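Local coordinates for protein alpha,alpha-trehalose-phosphate synthase (UDP-forming) (Burkholderia multivorans, PDB 5UOF) that belongs to glycosyltransferase family 20 and adopts the GT-B fold, with two domains each built around its own beta-sheet, at residues D240-A245 against Y381-D386; A402-G407 against R446-S451. One frame throughout, in Å; residues are numbered along the deposited sequence.

Contact 1 of 2, residues D240-A245 against Y381-D386. With NA (sodium ion), chain C.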
# COMPACT_ATOMS: atom_id res chain seq x y z
N ASP A 240 6.67 10.14 -33.72
CA ASP A 240 7.28 10.21 -35.05
C ASP A 240 8.73 10.68 -34.97
O ASP A 240 9.59 10.20 -35.71
CB ASP A 240 6.45 11.12 -35.96
CG ASP A 240 5.02 10.62 -36.17
OD1 ASP A 240 4.75 9.42 -35.91
OD2 ASP A 240 4.17 11.42 -36.60
N ALA A 241 9.02 11.60 -34.05
CA ALA A 241 10.39 12.07 -33.87
C ALA A 241 11.29 10.97 -33.33
O ALA A 241 12.45 10.85 -33.74
CB ALA A 241 10.41 13.29 -32.94
N ILE A 242 10.78 10.16 -32.39
CA ILE A 242 11.55 9.04 -31.87
C ILE A 242 11.86 8.03 -32.98
O ILE A 242 12.99 7.55 -33.11
CB ILE A 242 10.81 8.39 -30.69
CG1 ILE A 242 10.86 9.35 -29.49
CG2 ILE A 242 11.39 7.03 -30.35
CD1 ILE A 242 9.94 8.98 -28.34
N ALA A 243 10.86 7.71 -33.80
CA ALA A 243 11.08 6.72 -34.86
C ALA A 243 12.13 7.21 -35.84
O ALA A 243 13.00 6.43 -36.26
CB ALA A 243 9.77 6.42 -35.58
N GLN A 244 12.07 8.48 -36.20
CA GLN A 244 13.06 9.05 -37.12
C GLN A 244 14.46 8.99 -36.51
O GLN A 244 15.44 8.65 -37.19
CB GLN A 244 12.69 10.49 -37.48
CG GLN A 244 13.71 11.20 -38.35
CD GLN A 244 13.39 12.68 -38.54
OE1 GLN A 244 13.01 13.38 -37.61
NE2 GLN A 244 13.56 13.16 -39.77
N ALA A 245 14.57 9.32 -35.21
CA ALA A 245 15.86 9.28 -34.54
C ALA A 245 16.41 7.86 -34.50
O ALA A 245 17.60 7.64 -34.74
CB ALA A 245 15.74 9.83 -33.12
N TYR A 381 9.71 2.84 -26.34
CA TYR A 381 9.89 1.53 -26.96
C TYR A 381 8.96 1.36 -28.16
O TYR A 381 9.39 1.01 -29.26
CB TYR A 381 9.68 0.41 -25.94
CG TYR A 381 9.96 -0.91 -26.61
CD1 TYR A 381 11.26 -1.35 -26.76
CD2 TYR A 381 8.93 -1.65 -27.19
CE1 TYR A 381 11.54 -2.53 -27.44
CE2 TYR A 381 9.19 -2.84 -27.86
CZ TYR A 381 10.51 -3.26 -27.99
OH TYR A 381 10.79 -4.42 -28.68
N VAL A 382 7.66 1.62 -27.95
CA VAL A 382 6.70 1.49 -29.05
C VAL A 382 7.06 2.44 -30.18
O VAL A 382 7.10 2.05 -31.36
CB VAL A 382 5.27 1.75 -28.53
CG1 VAL A 382 4.27 1.82 -29.68
CG2 VAL A 382 4.86 0.69 -27.51
N ALA A 383 7.33 3.70 -29.84
CA ALA A 383 7.59 4.70 -30.88
C ALA A 383 8.79 4.34 -31.74
O ALA A 383 8.88 4.76 -32.90
CB ALA A 383 7.78 6.07 -30.24
N SER A 384 9.74 3.57 -31.19
CA SER A 384 10.95 3.23 -31.93
C SER A 384 10.74 2.13 -32.96
O SER A 384 11.61 1.93 -33.81
CB SER A 384 12.05 2.81 -30.94
OG SER A 384 12.43 3.88 -30.09
N GLN A 385 9.63 1.40 -32.91
CA GLN A 385 9.53 0.17 -33.70
C GLN A 385 9.32 0.44 -35.18
O GLN A 385 8.69 1.42 -35.58
CB GLN A 385 8.39 -0.70 -33.19
CG GLN A 385 8.58 -1.10 -31.73
CD GLN A 385 9.93 -1.77 -31.52
OE1 GLN A 385 10.26 -2.77 -32.18
NE2 GLN A 385 10.74 -1.21 -30.62
N ASP A 386 9.86 -0.47 -36.00
CA ASP A 386 9.56 -0.47 -37.42
C ASP A 386 8.18 -1.09 -37.59
O ASP A 386 7.99 -2.24 -37.20
CB ASP A 386 10.62 -1.27 -38.19
CG ASP A 386 10.48 -1.16 -39.71
OD1 ASP A 386 9.33 -1.03 -40.21
OD2 ASP A 386 11.51 -1.20 -40.42
NA NA C . 11.89 -4.08 -33.18
O HOH W 1 11.17 -3.14 -35.31
O HOH W 2 10.94 -6.24 -34.10
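Ile242 and Ala383 carry the apolar part of the contact between helices 239-248 and 376-384: Ile242 CG2 rests on Ala383 CB at 3.7 Å, and CD1 of the same isoleucine reaches out to 4.1 Å from that methyl. With CG1 beside the backbone N (chi1 -71°), Ile242 CG2 stands anti to that N and reaches beyond Ala383 to the neighbouring serine. Close carbon-oxygen contacts follow. Ile242 CG2 comes within 3.3 Å of Ser384 OG, whose polar partner is Glu380 O in its own helix, and Ala243 CB sits 3.3 Å from Ala383 O. No hydrogen bond crosses; Met356 of helix 352-361 touches both Ile242 and Ser384.

The side-chain hydrogen bond from Gln385 to Tyr381 lies within 381-386. Gln385, bent at chi2, folds back so that NE2 gives Tyr381 O a bond of 2.9 Å while lying over one face of the Tyr381 ring, toward its rim. Ser384 N reaches the same carbonyl oxygen from the opposite face of its plane. The turned amide also points Gln385 OE1 at the sodium ion, 2.3 Å away. Two waters, one bonded to Asp386 N, and the carbonyl oxygens of Arg360 and Ser362 complete this sodium site in the second domain of a GT-B fold.

Contact 2 of 2, residues A402-G407 against R446-S451. With EDO (1,2-ethanediol), chain G.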
# COMPACT_ATOMS: atom_id res chain seq x y z
N ALA A 402 0.09 1.90 -18.71
CA ALA A 402 -0.80 0.78 -19.00
C ALA A 402 -2.23 1.22 -19.27
O ALA A 402 -2.97 0.50 -19.96
CB ALA A 402 -0.79 -0.21 -17.82
N ALA A 403 -2.65 2.39 -18.78
CA ALA A 403 -3.99 2.87 -19.07
C ALA A 403 -4.15 3.26 -20.53
O ALA A 403 -5.27 3.33 -21.02
CB ALA A 403 -4.30 4.07 -18.17
N GLU A 404 -3.05 3.51 -21.22
CA GLU A 404 -3.06 3.95 -22.61
C GLU A 404 -2.60 2.87 -23.58
O GLU A 404 -3.21 2.70 -24.65
CB GLU A 404 -2.15 5.18 -22.79
CG GLU A 404 -2.63 6.42 -22.06
CD GLU A 404 -1.62 7.56 -22.13
OE1 GLU A 404 -0.75 7.65 -21.23
OE2 GLU A 404 -1.70 8.35 -23.09
N LEU A 405 -1.54 2.15 -23.24
CA LEU A 405 -0.91 1.19 -24.15
C LEU A 405 -1.64 -0.15 -24.07
O LEU A 405 -1.12 -1.16 -23.60
CB LEU A 405 0.57 1.07 -23.84
CG LEU A 405 1.34 2.40 -23.97
CD1 LEU A 405 2.82 2.21 -23.65
CD2 LEU A 405 1.17 3.03 -25.36
N THR A 406 -2.88 -0.13 -24.56
CA THR A 406 -3.74 -1.30 -24.47
C THR A 406 -3.28 -2.44 -25.37
O THR A 406 -3.76 -3.57 -25.20
CB THR A 406 -5.18 -0.92 -24.81
OG1 THR A 406 -5.22 -0.29 -26.10
CG2 THR A 406 -5.73 0.06 -23.75
N GLY A 407 -2.36 -2.18 -26.30
CA GLY A 407 -1.80 -3.24 -27.12
C GLY A 407 -0.62 -3.95 -26.50
O GLY A 407 -0.12 -4.93 -27.06
N ARG A 446 0.04 8.82 -30.66
CA ARG A 446 -0.11 9.97 -31.54
C ARG A 446 -1.25 10.88 -31.11
O ARG A 446 -1.22 12.08 -31.40
CB ARG A 446 -0.32 9.50 -32.97
CG ARG A 446 0.95 8.97 -33.63
CD ARG A 446 0.64 8.47 -35.04
NE ARG A 446 1.86 8.19 -35.78
CZ ARG A 446 1.95 7.29 -36.75
NH1 ARG A 446 0.89 6.56 -37.10
NH2 ARG A 446 3.11 7.10 -37.38
N ALA A 447 -2.26 10.33 -30.43
CA ALA A 447 -3.40 11.11 -29.99
C ALA A 447 -3.16 11.78 -28.65
O ALA A 447 -3.95 12.65 -28.26
CB ALA A 447 -4.65 10.25 -29.90
N ASN A 448 -2.11 11.40 -27.94
CA ASN A 448 -1.72 12.05 -26.69
C ASN A 448 -0.21 12.26 -26.71
O ASN A 448 0.53 11.76 -25.87
CB ASN A 448 -2.14 11.21 -25.48
CG ASN A 448 -1.73 11.86 -24.18
OD1 ASN A 448 -1.73 13.09 -24.08
ND2 ASN A 448 -1.33 11.05 -23.19
N ASP A 449 0.26 13.01 -27.71
CA ASP A 449 1.69 13.28 -27.75
C ASP A 449 2.03 14.37 -26.72
O ASP A 449 1.16 14.93 -26.06
CB ASP A 449 2.16 13.61 -29.18
CG ASP A 449 1.77 15.01 -29.67
OD1 ASP A 449 1.42 15.90 -28.89
OD2 ASP A 449 1.84 15.22 -30.90
N LEU A 450 3.33 14.62 -26.56
CA LEU A 450 3.79 15.47 -25.47
C LEU A 450 3.16 16.86 -25.51
O LEU A 450 3.02 17.51 -24.46
CB LEU A 450 5.32 15.58 -25.51
CG LEU A 450 6.03 16.40 -24.43
CD1 LEU A 450 5.59 15.96 -23.03
CD2 LEU A 450 7.54 16.21 -24.58
N SER A 451 2.76 17.34 -26.70
CA SER A 451 2.15 18.66 -26.77
C SER A 451 0.78 18.69 -26.09
O SER A 451 0.34 19.76 -25.67
CB SER A 451 2.01 19.12 -28.23
OG SER A 451 0.92 18.48 -28.87
C1 EDO G . -1.84 16.44 -30.68
O1 EDO G . -0.59 16.42 -31.40
C2 EDO G . -2.35 15.02 -30.47
O2 EDO G . -1.36 14.22 -29.79
O HOH W 3 1.09 9.32 -24.75
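Asn448 ND2 serves two acceptors: it donates to Glu404 OE2, in the glutamate conformer described here, at 2.7 Å, nearly straight with an N-H...O angle of 162°, and to Pro234 O. The asparagine lies in the short break between helix 431-447 and helix 450-472, where the last helices of this GT-B fold meet the loop before strand 409-411. The glutamate is reached on the syn side of OE2, somewhat out of the carboxylate plane, whereas the bond runs almost in the amide plane of Asn448. The two side chains cross at about a right angle, with their flat ends turned 43° apart, and one hydrogen bond joins them. Asn448 CG is anti to the backbone N (chi1 179°), and this holds the amide out toward the loop; Glu404 meets it with a chain extended beyond CG. The other carboxylate oxygen, OE1, is engaged in a salt bridge with Lys379, so both oxygens are held, and the lysine would probably favour the charged form. A water lies 2.7 Å from Asn448 O and at best makes a weak bond to Glu404 OE2. Past Glu404 the loop makes an inverse gamma turn centred on Leu405.

Behind the asparagine, a molecule of 1,2-ethanediol, probably from the crystallisation liquor, spans the helix break. Its O2 donates to Arg446 O and accepts from Asp449 N at 2.9 Å, while its O1 donates to Asp449 OD2. Asp449 is the N-cap of helix 450-472: its OD1 receives Ser451 N at 2.9 Å from above the carboxylate plane, and in one of two serine conformers Ser451 OG, 2.6 Å away, uses the syn lone pair of that same OD1.

Contact 1 closes before contact 2 opens along the chain, and their centres lie 14 Å apart on the same side of the molecule's centre. A salt bridge joins them directly: Asp240 OD1 of helix 239-248 meets Arg446 NE near the end of helix 431-447 at 3.1 Å. Helix 376-384 also serves both, supplying most of the second segment of contact 1 and Lys379 to Glu404 of contact 2. Both belong to the region around the six-stranded parallel sheet. Helix 239-248 follows strand 226-232 of the ten-stranded sheet, and 446-451 leads into the final helix, so 240-245 and 446-451 lie near the places where a GT-B chain probably passes between its two domains.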